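PDB 5UIZ: AA10A from Thermobifida fusca, which probably uses a copper centre to cleave crystalline polysaccharides such as cellulose oxidatively, as a lytic polysaccharide monooxygenase of family AA10. Local coordinates for residues G38-I41 / N42-T45; L100-G103 / Q104-S107; L110-G113 / G114-S118; Q163-W167 / D168-L172. One frame throughout, in Å; residues are numbered along the deposited sequence.

Interaction 1 (G38-I41 / N42-T45); sequences GSVI and NPAT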
loop_
_atom_site.group_PDB
_atom_site.type_symbol
_atom_site.label_atom_id
_atom_site.label_comp_id
_atom_site.label_asym_id
_atom_site.label_seq_id
_atom_site.Cartn_x
_atom_site.Cartn_y
_atom_site.Cartn_z
ATOM N N GLY A 38 -11.011 3.121 -1.680
ATOM C CA GLY A 38 -10.306 2.442 -2.795
ATOM C C GLY A 38 -8.849 2.068 -2.482
ATOM O O GLY A 38 -8.436 2.036 -1.315
ATOM N N SER A 39 -8.064 1.807 -3.524
ATOM C CA SER A 39 -6.724 1.217 -3.363
ATOM C C SER A 39 -6.014 1.174 -4.693
ATOM O O SER A 39 -6.620 1.466 -5.759
ATOM C CB SER A 39 -6.816 -0.216 -2.822
ATOM O OG SER A 39 -5.625 -0.649 -2.184
ATOM N N VAL A 40 -4.743 0.787 -4.623
ATOM C CA VAL A 40 -3.918 0.619 -5.796
ATOM C C VAL A 40 -4.136 -0.844 -6.191
ATOM O O VAL A 40 -3.812 -1.755 -5.437
ATOM C CB VAL A 40 -2.440 0.922 -5.518
ATOM C CG1 VAL A 40 -1.588 0.530 -6.718
ATOM C CG2 VAL A 40 -2.245 2.382 -5.240
ATOM N N ILE A 41 -4.735 -1.005 -7.359
ATOM C CA ILE A 41 -5.047 -2.261 -8.007
ATOM C C ILE A 41 -3.813 -2.867 -8.692
ATOM O O ILE A 41 -3.682 -4.073 -8.722
ATOM C CB ILE A 41 -6.142 -2.011 -9.087
ATOM C CG1 ILE A 41 -7.381 -1.402 -8.436
ATOM C CG2 ILE A 41 -6.540 -3.281 -9.850
ATOM C CD1 ILE A 41 -7.753 -2.019 -7.086
ATOM N N ASN A 42 -2.986 -2.019 -9.310
ATOM C CA ASN A 42 -1.704 -2.416 -9.906
ATOM C C ASN A 42 -0.658 -1.356 -9.594
ATOM O O ASN A 42 -0.879 -0.183 -9.852
ATOM C CB ASN A 42 -1.762 -2.584 -11.440
ATOM C CG ASN A 42 -0.369 -2.813 -12.059
ATOM O OD1 ASN A 42 0.304 -1.868 -12.501
ATOM N ND2 ASN A 42 0.079 -4.040 -12.050
ATOM N N PRO A 43 0.477 -1.757 -9.005
ATOM C CA PRO A 43 0.791 -3.049 -8.392
ATOM C C PRO A 43 -0.048 -3.169 -7.127
ATOM O O PRO A 43 -0.059 -2.278 -6.316
ATOM C CB PRO A 43 2.268 -2.971 -8.078
ATOM C CG PRO A 43 2.549 -1.527 -7.933
ATOM C CD PRO A 43 1.568 -0.796 -8.806
ATOM N N ALA A 44 -0.766 -4.276 -7.027
ATOM C CA ALA A 44 -1.730 -4.495 -5.972
ATOM C C ALA A 44 -1.124 -4.243 -4.601
ATOM O O ALA A 44 -0.025 -4.720 -4.305
ATOM C CB ALA A 44 -2.215 -5.924 -6.026
ATOM N N THR A 45 -1.867 -3.538 -3.762
ATOM C CA THR A 45 -1.442 -3.342 -2.393
ATOM C C THR A 45 -1.451 -4.673 -1.618
ATOM O O THR A 45 -1.970 -5.674 -2.058
ATOM C CB THR A 45 -2.360 -2.342 -1.638
ATOM O OG1 THR A 45 -3.727 -2.725 -1.777
ATOM C CG2 THR A 45 -2.205 -1.008 -2.191
#

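Interaction 2 (L100-G103 / Q104-S107); sequences LPDG and QLCS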
loop_
_atom_site.group_PDB
_atom_site.type_symbol
_atom_site.label_atom_id
_atom_site.label_comp_id
_atom_site.label_asym_id
_atom_site.label_seq_id
_atom_site.Cartn_x
_atom_site.Cartn_y
_atom_site.Cartn_z
ATOM N N LEU A 100 2.358 8.713 10.673
ATOM C CA LEU A 100 2.796 7.331 10.408
ATOM C C LEU A 100 4.163 7.158 11.043
ATOM O O LEU A 100 5.165 7.468 10.415
ATOM C CB LEU A 100 2.913 7.123 8.890
ATOM C CG LEU A 100 1.648 6.639 8.166
ATOM C CD1 LEU A 100 0.406 7.440 8.423
ATOM C CD2 LEU A 100 1.912 6.655 6.668
ATOM N N PRO A 101 4.219 6.696 12.303
ATOM C CA PRO A 101 5.519 6.355 12.849
ATOM C C PRO A 101 6.251 5.288 12.029
ATOM O O PRO A 101 5.604 4.430 11.358
ATOM C CB PRO A 101 5.171 5.786 14.218
ATOM C CG PRO A 101 3.903 6.407 14.590
ATOM C CD PRO A 101 3.151 6.546 13.299
ATOM N N ASP A 102 7.582 5.298 12.109
ATOM C CA ASP A 102 8.343 4.238 11.458
ATOM C C ASP A 102 7.810 2.844 11.857
ATOM O O ASP A 102 7.439 2.585 13.028
ATOM C CB ASP A 102 9.814 4.341 11.785
ATOM C CG ASP A 102 10.515 5.427 10.999
ATOM O OD1 ASP A 102 10.074 5.835 9.870
ATOM O OD2 ASP A 102 11.553 5.859 11.515
ATOM N N GLY A 103 7.699 1.978 10.855
ATOM C CA GLY A 103 7.239 0.658 11.089
ATOM C C GLY A 103 5.742 0.565 11.138
ATOM O O GLY A 103 5.231 -0.536 11.298
ATOM N N GLN A 104 5.037 1.687 10.972
ATOM C CA GLN A 104 3.593 1.663 10.900
ATOM C C GLN A 104 3.090 2.350 9.695
ATOM O O GLN A 104 1.975 2.825 9.711
ATOM C CB GLN A 104 2.959 2.312 12.132
ATOM C CG GLN A 104 3.430 1.760 13.477
ATOM C CD GLN A 104 2.765 2.484 14.626
ATOM O OE1 GLN A 104 1.925 3.396 14.428
ATOM N NE2 GLN A 104 3.071 2.060 15.826
ATOM N N LEU A 105 3.892 2.421 8.656
ATOM C CA LEU A 105 3.465 3.093 7.443
ATOM C C LEU A 105 2.378 2.332 6.756
ATOM O O LEU A 105 1.322 2.928 6.389
ATOM C CB LEU A 105 4.614 3.306 6.467
ATOM C CG LEU A 105 5.527 4.493 6.738
ATOM C CD1 LEU A 105 6.337 4.240 8.014
ATOM C CD2 LEU A 105 6.477 4.709 5.586
ATOM N N CYS A 106 2.598 1.024 6.580
ATOM C CA CYS A 106 1.646 0.229 5.809
ATOM C C CYS A 106 0.309 0.104 6.496
ATOM O O CYS A 106 -0.722 -0.039 5.808
ATOM C CB CYS A 106 2.223 -1.144 5.468
ATOM S SG CYS A 106 3.749 -0.963 4.464
ATOM N N SER A 107 0.287 0.210 7.814
ATOM C CA SER A 107 -0.985 0.226 8.528
ATOM C C SER A 107 -1.647 1.626 8.612
ATOM O O SER A 107 -2.666 1.735 9.211
ATOM C CB SER A 107 -0.848 -0.327 9.937
ATOM O OG SER A 107 -0.147 0.632 10.743
#

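Interaction 3 (L110-G113 / G114-S118); sequences LTEG and GRYRS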
loop_
_atom_site.group_PDB
_atom_site.type_symbol
_atom_site.label_atom_id
_atom_site.label_comp_id
_atom_site.label_asym_id
_atom_site.label_seq_id
_atom_site.Cartn_x
_atom_site.Cartn_y
_atom_site.Cartn_z
ATOM N N LEU A 110 -1.547 2.671 12.305
ATOM C CA LEU A 110 -2.580 1.961 13.066
ATOM C C LEU A 110 -3.941 2.598 13.001
ATOM O O LEU A 110 -4.704 2.534 13.945
ATOM C CB LEU A 110 -2.154 1.741 14.532
ATOM C CG LEU A 110 -0.803 0.989 14.702
ATOM C CD1 LEU A 110 -0.452 0.900 16.203
ATOM C CD2 LEU A 110 -0.800 -0.404 14.089
ATOM N N THR A 111 -4.297 3.132 11.840
ATOM C CA THR A 111 -5.602 3.765 11.667
ATOM C C THR A 111 -6.729 2.747 11.927
ATOM O O THR A 111 -6.505 1.532 11.859
ATOM C CB THR A 111 -5.725 4.314 10.226
ATOM O OG1 THR A 111 -6.816 5.223 10.119
ATOM C CG2 THR A 111 -5.923 3.187 9.203
ATOM N N GLU A 112 -7.925 3.249 12.145
ATOM C CA GLU A 112 -9.091 2.445 12.484
ATOM C C GLU A 112 -8.840 1.434 13.611
ATOM O O GLU A 112 -9.150 0.249 13.478
ATOM C CB GLU A 112 -9.588 1.736 11.238
ATOM C CG GLU A 112 -10.077 2.661 10.170
ATOM C CD GLU A 112 -11.422 3.356 10.517
ATOM O OE1 GLU A 112 -11.879 4.151 9.664
ATOM O OE2 GLU A 112 -12.038 3.107 11.615
ATOM N N GLY A 113 -8.259 1.892 14.716
ATOM C CA GLY A 113 -8.025 1.006 15.867
ATOM C C GLY A 113 -7.093 -0.170 15.596
ATOM O O GLY A 113 -7.265 -1.268 16.131
ATOM N N GLY A 114 -6.091 0.049 14.753
ATOM C CA GLY A 114 -5.178 -1.028 14.398
ATOM C C GLY A 114 -5.727 -2.023 13.421
ATOM O O GLY A 114 -5.156 -3.075 13.253
ATOM N N ARG A 115 -6.854 -1.739 12.782
ATOM C CA ARG A 115 -7.443 -2.737 11.853
ATOM C C ARG A 115 -6.414 -3.349 10.821
ATOM O O ARG A 115 -6.414 -4.539 10.535
ATOM C CB ARG A 115 -8.622 -2.139 11.095
ATOM C CG ARG A 115 -9.194 -3.152 10.111
ATOM C CD ARG A 115 -10.270 -2.609 9.221
ATOM N NE ARG A 115 -11.395 -1.995 9.904
ATOM C CZ ARG A 115 -12.087 -0.942 9.415
ATOM N NH1 ARG A 115 -11.781 -0.331 8.252
ATOM N NH2 ARG A 115 -13.102 -0.473 10.124
ATOM N N TYR A 116 -5.557 -2.501 10.278
ATOM C CA TYR A 116 -4.616 -2.902 9.245
ATOM C C TYR A 116 -3.225 -3.137 9.785
ATOM O O TYR A 116 -2.244 -3.094 9.013
ATOM C CB TYR A 116 -4.575 -1.832 8.178
ATOM C CG TYR A 116 -5.964 -1.533 7.639
ATOM C CD1 TYR A 116 -6.544 -2.346 6.658
ATOM C CD2 TYR A 116 -6.670 -0.419 8.068
ATOM C CE1 TYR A 116 -7.796 -2.042 6.128
ATOM C CE2 TYR A 116 -7.948 -0.152 7.584
ATOM C CZ TYR A 116 -8.503 -0.975 6.607
ATOM O OH TYR A 116 -9.773 -0.693 6.093
ATOM N N ARG A 117 -3.098 -3.416 11.076
ATOM C CA ARG A 117 -1.735 -3.526 11.674
ATOM C C ARG A 117 -0.904 -4.689 11.105
ATOM O O ARG A 117 0.325 -4.650 11.091
ATOM C CB ARG A 117 -1.814 -3.577 13.191
ATOM C CG ARG A 117 -2.282 -4.907 13.704
ATOM C CD ARG A 117 -2.638 -4.920 15.171
ATOM N NE ARG A 117 -3.074 -6.290 15.537
ATOM C CZ ARG A 117 -3.820 -6.625 16.600
ATOM N NH1 ARG A 117 -4.263 -5.697 17.441
ATOM N NH2 ARG A 117 -4.134 -7.902 16.827
ATOM N N SER A 118 -1.572 -5.734 10.615
ATOM C CA SER A 118 -0.852 -6.869 10.008
ATOM C C SER A 118 -0.096 -6.516 8.673
ATOM O O SER A 118 0.779 -7.237 8.240
ATOM C CB SER A 118 -1.841 -8.057 9.800
ATOM O OG SER A 118 -2.851 -7.643 8.901
HETATM O O HOH W 1 -4.371 0.147 10.965
HETATM O O HOH W 2 -11.735 2.755 7.319
HETATM O O HOH W 3 -5.586 -3.508 17.213
#

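Interaction 4 (Q163-W167 / D168-L172); sequences QPLTW and DSLEL. With GOL (glycerol), chain D.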
loop_
_atom_site.group_PDB
_atom_site.type_symbol
_atom_site.label_atom_id
_atom_site.label_comp_id
_atom_site.label_asym_id
_atom_site.label_seq_id
_atom_site.Cartn_x
_atom_site.Cartn_y
_atom_site.Cartn_z
ATOM N N GLN A 163 13.048 -6.347 7.465
ATOM C CA GLN A 163 13.173 -4.977 7.975
ATOM C C GLN A 163 11.844 -4.316 7.844
ATOM O O GLN A 163 11.209 -4.408 6.808
ATOM C CB GLN A 163 14.121 -4.101 7.130
ATOM C CG GLN A 163 15.585 -4.496 7.107
ATOM C CD GLN A 163 16.368 -3.495 6.262
ATOM O OE1 GLN A 163 16.717 -3.748 5.078
ATOM N NE2 GLN A 163 16.612 -2.315 6.863
ATOM N N PRO A 164 11.434 -3.631 8.891
ATOM C CA PRO A 164 10.224 -2.839 8.804
ATOM C C PRO A 164 10.366 -1.628 7.901
ATOM O O PRO A 164 11.443 -1.081 7.743
ATOM C CB PRO A 164 9.989 -2.403 10.256
ATOM C CG PRO A 164 11.309 -2.456 10.918
ATOM C CD PRO A 164 12.108 -3.489 10.197
ATOM N N LEU A 165 9.247 -1.198 7.352
ATOM C CA LEU A 165 9.222 -0.063 6.496
ATOM C C LEU A 165 9.358 1.221 7.293
ATOM O O LEU A 165 8.599 1.440 8.204
ATOM C CB LEU A 165 7.948 -0.076 5.661
ATOM C CG LEU A 165 7.953 1.006 4.559
ATOM C CD1 LEU A 165 9.036 0.724 3.534
ATOM C CD2 LEU A 165 6.581 1.096 3.864
ATOM N N THR A 166 10.308 2.088 6.910
ATOM C CA THR A 166 10.523 3.339 7.592
ATOM C C THR A 166 10.621 4.454 6.555
ATOM O O THR A 166 10.872 4.203 5.343
ATOM C CB THR A 166 11.852 3.361 8.370
ATOM O OG1 THR A 166 12.941 3.312 7.442
ATOM C CG2 THR A 166 12.000 2.205 9.334
ATOM N N TRP A 167 10.457 5.678 7.044
ATOM C CA TRP A 167 10.590 6.838 6.189
ATOM C C TRP A 167 11.984 6.951 5.652
ATOM O O TRP A 167 12.105 7.204 4.491
ATOM C CB TRP A 167 10.210 8.133 6.888
ATOM C CG TRP A 167 8.800 8.185 7.156
ATOM C CD1 TRP A 167 8.155 7.883 8.348
ATOM C CD2 TRP A 167 7.791 8.507 6.226
ATOM N NE1 TRP A 167 6.805 8.044 8.193
ATOM C CE2 TRP A 167 6.548 8.399 6.897
ATOM C CE3 TRP A 167 7.801 8.870 4.883
ATOM C CZ2 TRP A 167 5.343 8.685 6.272
ATOM C CZ3 TRP A 167 6.619 9.148 4.275
ATOM C CH2 TRP A 167 5.402 9.060 4.960
ATOM N N ASP A 168 13.006 6.743 6.496
ATOM C CA ASP A 168 14.408 6.646 6.042
ATOM C C ASP A 168 14.586 5.705 4.868
ATOM O O ASP A 168 15.293 6.021 3.908
ATOM C CB ASP A 168 15.347 6.256 7.197
ATOM C CG ASP A 168 16.824 6.282 6.797
ATOM O OD1 ASP A 168 17.318 7.369 6.415
ATOM O OD2 ASP A 168 17.486 5.210 6.872
ATOM N N SER A 169 13.921 4.565 4.911
ATOM C CA SER A 169 14.101 3.519 3.890
ATOM C C SER A 169 13.480 3.912 2.503
ATOM O O SER A 169 13.741 3.283 1.505
ATOM C CB SER A 169 13.512 2.180 4.389
ATOM O OG SER A 169 12.082 2.160 4.395
ATOM N N LEU A 170 12.669 4.958 2.478
ATOM C CA LEU A 170 11.916 5.334 1.296
ATOM C C LEU A 170 12.474 6.580 0.617
ATOM O O LEU A 170 12.911 7.515 1.302
ATOM C CB LEU A 170 10.495 5.648 1.723
ATOM C CG LEU A 170 9.671 4.444 2.110
ATOM C CD1 LEU A 170 8.346 5.000 2.614
ATOM C CD2 LEU A 170 9.412 3.520 0.941
ATOM N N GLU A 171 12.411 6.633 -0.707
ATOM C CA GLU A 171 12.638 7.918 -1.384
ATOM C C GLU A 171 11.469 8.277 -2.258
ATOM O O GLU A 171 10.884 7.413 -2.882
ATOM C CB GLU A 171 13.895 7.873 -2.238
ATOM C CG GLU A 171 15.171 8.006 -1.413
ATOM C CD GLU A 171 16.453 7.829 -2.235
ATOM O OE1 GLU A 171 16.395 7.207 -3.345
ATOM O OE2 GLU A 171 17.516 8.307 -1.763
ATOM N N LEU A 172 11.140 9.553 -2.291
ATOM C CA LEU A 172 10.058 10.055 -3.108
ATOM C C LEU A 172 10.504 9.993 -4.546
ATOM O O LEU A 172 11.568 10.527 -4.870
ATOM C CB LEU A 172 9.752 11.485 -2.685
ATOM C CG LEU A 172 8.662 12.186 -3.478
ATOM C CD1 LEU A 172 7.347 11.494 -3.253
ATOM C CD2 LEU A 172 8.617 13.632 -3.003
HETATM C C1 GOL D . 14.510 10.065 4.783
HETATM O O1 GOL D . 13.620 9.892 5.902
HETATM C C2 GOL D . 14.085 9.188 3.586
HETATM O O2 GOL D . 15.270 8.668 2.920
HETATM C C3 GOL D . 13.112 9.944 2.662
HETATM O O3 GOL D . 11.745 9.558 2.867
#

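Interaction 1 (G38-I41 / N42-T45)
Ser39 and Thr45 meet through their hydroxyls, OG of Ser39 lying 2.8 Å from OG1 of Thr45 in a hydrogen bond that either group could donate. They are brought together because the chain, on leaving the edge strand, doubles back over it. A second bond lies beside the first: Thr45 N donates to Val40 O at 3.1 Å, with an angle of 149° at the hydrogen. Ala44 CA approaches the same carbonyl oxygen in a CA-H...O contact of 3.5 Å, so Val40 O receives two neighbouring residues of the returning chain. This is the tight, buried part of the contact. With CG1 anti to its backbone N (chi1 171°), Val40 sends that methyl into the fold of the turn, 3.2 Å from Pro43 O and 4.0 Å from Pro43 CD, while its CB rests against the CG2 methyl of Thr45. The reversal is built on two recognisable features. Ile41 and Asn42 both face His137 of strand 133-140, forming a classic beta bulge, and the peptide bond before Pro43 is cis, which turns the chain sharply. Thr45 then occupies the N-cap of helix 46-54, where OG1 also takes a weak hydrogen bond from Tyr48 N; Pro43 O is bound by Ser217 OG of strand 211-221. The other side is looser: Ile41 and Asn42, both partly exposed, touch the turn by little more than CB, Ile41 lying instead on Tyr48 and Tyr139, and the Ala44 methyl comes no closer to the strand than 3.6 Å, at Ile41 O.

Interaction 2 (L100-G103 / Q104-S107)
Gln104 closes a type II beta turn on Pro101: its backbone N donates to Pro101 O at 2.8 Å, with an angle of 148° at the hydrogen. Gly103, just before it, has a positive phi of 83°, at which a CB would press on the preceding carbonyl oxygen; at the exposed corner next to it, Asp102 OD1 accepts the backbone N of Trp167. The side chain of Gln104 folds back alongside the proline. Its CG lies beside the backbone N (chi1 -53°) and the chain is extended beyond, which brings OE1 to the CG-CD edge of the ring, 3.6 Å from Pro101 CD, the two side chains crossing at a slant. Leu105, buried, brings CD1 to 3.4 Å from Pro101 O. Its CG also meets CD2 of Leu100 at 4.2 Å, and both leucines pack on Phe201 of strand 198-206. Cys106 then joins Cys216 in a disulfide. The turn is thus closed internally by one backbone bond and by van der Waals contacts of Gln104 and Leu105, which implies that it draws further hold from its surroundings: polar groups of residues 100-103 bond to the 163-167 loop, and the leucines meet the sheet at Phe201.

Interaction 3 (L110-G113 / G114-S118)
Leu110 O receives the backbone N of Gly114 at 3.0 Å, and Glu112 O receives that of Arg115 at 3.1 Å. Weaker bonds from Gly114 N and Arg115 N to Thr111 O add to this compact winding. Three waters extend the polar set: one joins Thr111 O to Tyr116 N, another lies between Glu112 OE1 and Arg115 NH1, weakly bound to the arginine, and a third is donated to Gly113 O and weakly bound by Arg117 NH1, whose guanidinium forms a salt bridge with Asp76. In this short, weakly bonded helical turn residues 112-114 wind left-handed, and a type I beta turn from Gly114 to Arg117 follows. Among the charged groups, Glu112 and Arg115 run side by side in the same direction, their end planes 10° apart, with Glu112 CB 4.1 Å above the centre of the guanidinium. OE2 of Glu112 is 4.0 Å from NH2 of Arg115 but well out of the guanidinium plane, so no N-H points at it and no salt bridge forms. A bend at chi3 (-55°) lays Arg115 CD over one face of the Tyr116 ring, offset toward its rim, and lets NH1 donate in plane to Tyr116 OH at 3.0 Å; this hydroxyl is also bonded to Asn83 O. Leu110 CD2 touches Arg117 CB at 3.5 Å, and Thr111 CG2 approaches Tyr116 CD2. The Glu112 side chain lies about 7 Å from that of His37, a copper ligand.

Interaction 4 (Q163-W167 / D168-L172)
Thr166 O is gripped twice by Ser169: OG donates to it at 2.6 Å, and the backbone N adds a weak bond at 3.1 Å. That same N-H of Ser169 is also directed to the side chain of its partner, reaching Thr166 OG1 at 3.0 Å with an angle of 144° at the hydrogen. Each hydroxyl sits between its own backbone N and carbonyl carbon (chi1 67° in Thr166, 73° in Ser169), which keeps it near the main chain. One residue further on, Leu170 N donates to Trp167 O at 3.1 Å and closes a type I beta turn, through which the chain enters strand 170-175. A glycerol, probably from the crystallisation liquor, sits outside the turn, its O2 donating to Asp168 O at 2.8 Å. On the buried side Leu165 and Leu170 cross at about a right angle, CD1 of the former 3.8 Å from CD2 of the latter, and Leu165 CD1 also rests against Ser169 OG. Leu170 CG lies 3.5 Å from Thr166 O, so this gripped oxygen is partly covered by carbon. The indole of Trp167 packs on His96 and Arg97 of helix 96-99, with NE1 donating to Leu100 O. Thr166 and Ser169 thus bond to one another through both side chain and backbone, beside an apolar core, whereas the rest of the turn draws on the 100-103 loop and on Lys155.

In the fold
From the N terminus, interaction 1 turns the chain from strand 38-42 of the three-stranded sheet into helix 46-54. Interaction 2 closes a turn after helix 96-99, and interaction 3 forms the winding just beyond it; the two touch where Ser107 packs against Tyr116 and Arg117 and where Gln104 meets Leu110. Interaction 4 comes later, at the entry to strand 170-175 of the mixed sheet, yet it lies against interaction 2, with Trp167 NE1 bonded to Leu100 O and Gly103 N to Leu165 O. The four follow in series, none enclosing another. Interaction 2 therefore bridges interactions 3 and 4, while interaction 1 touches none of them.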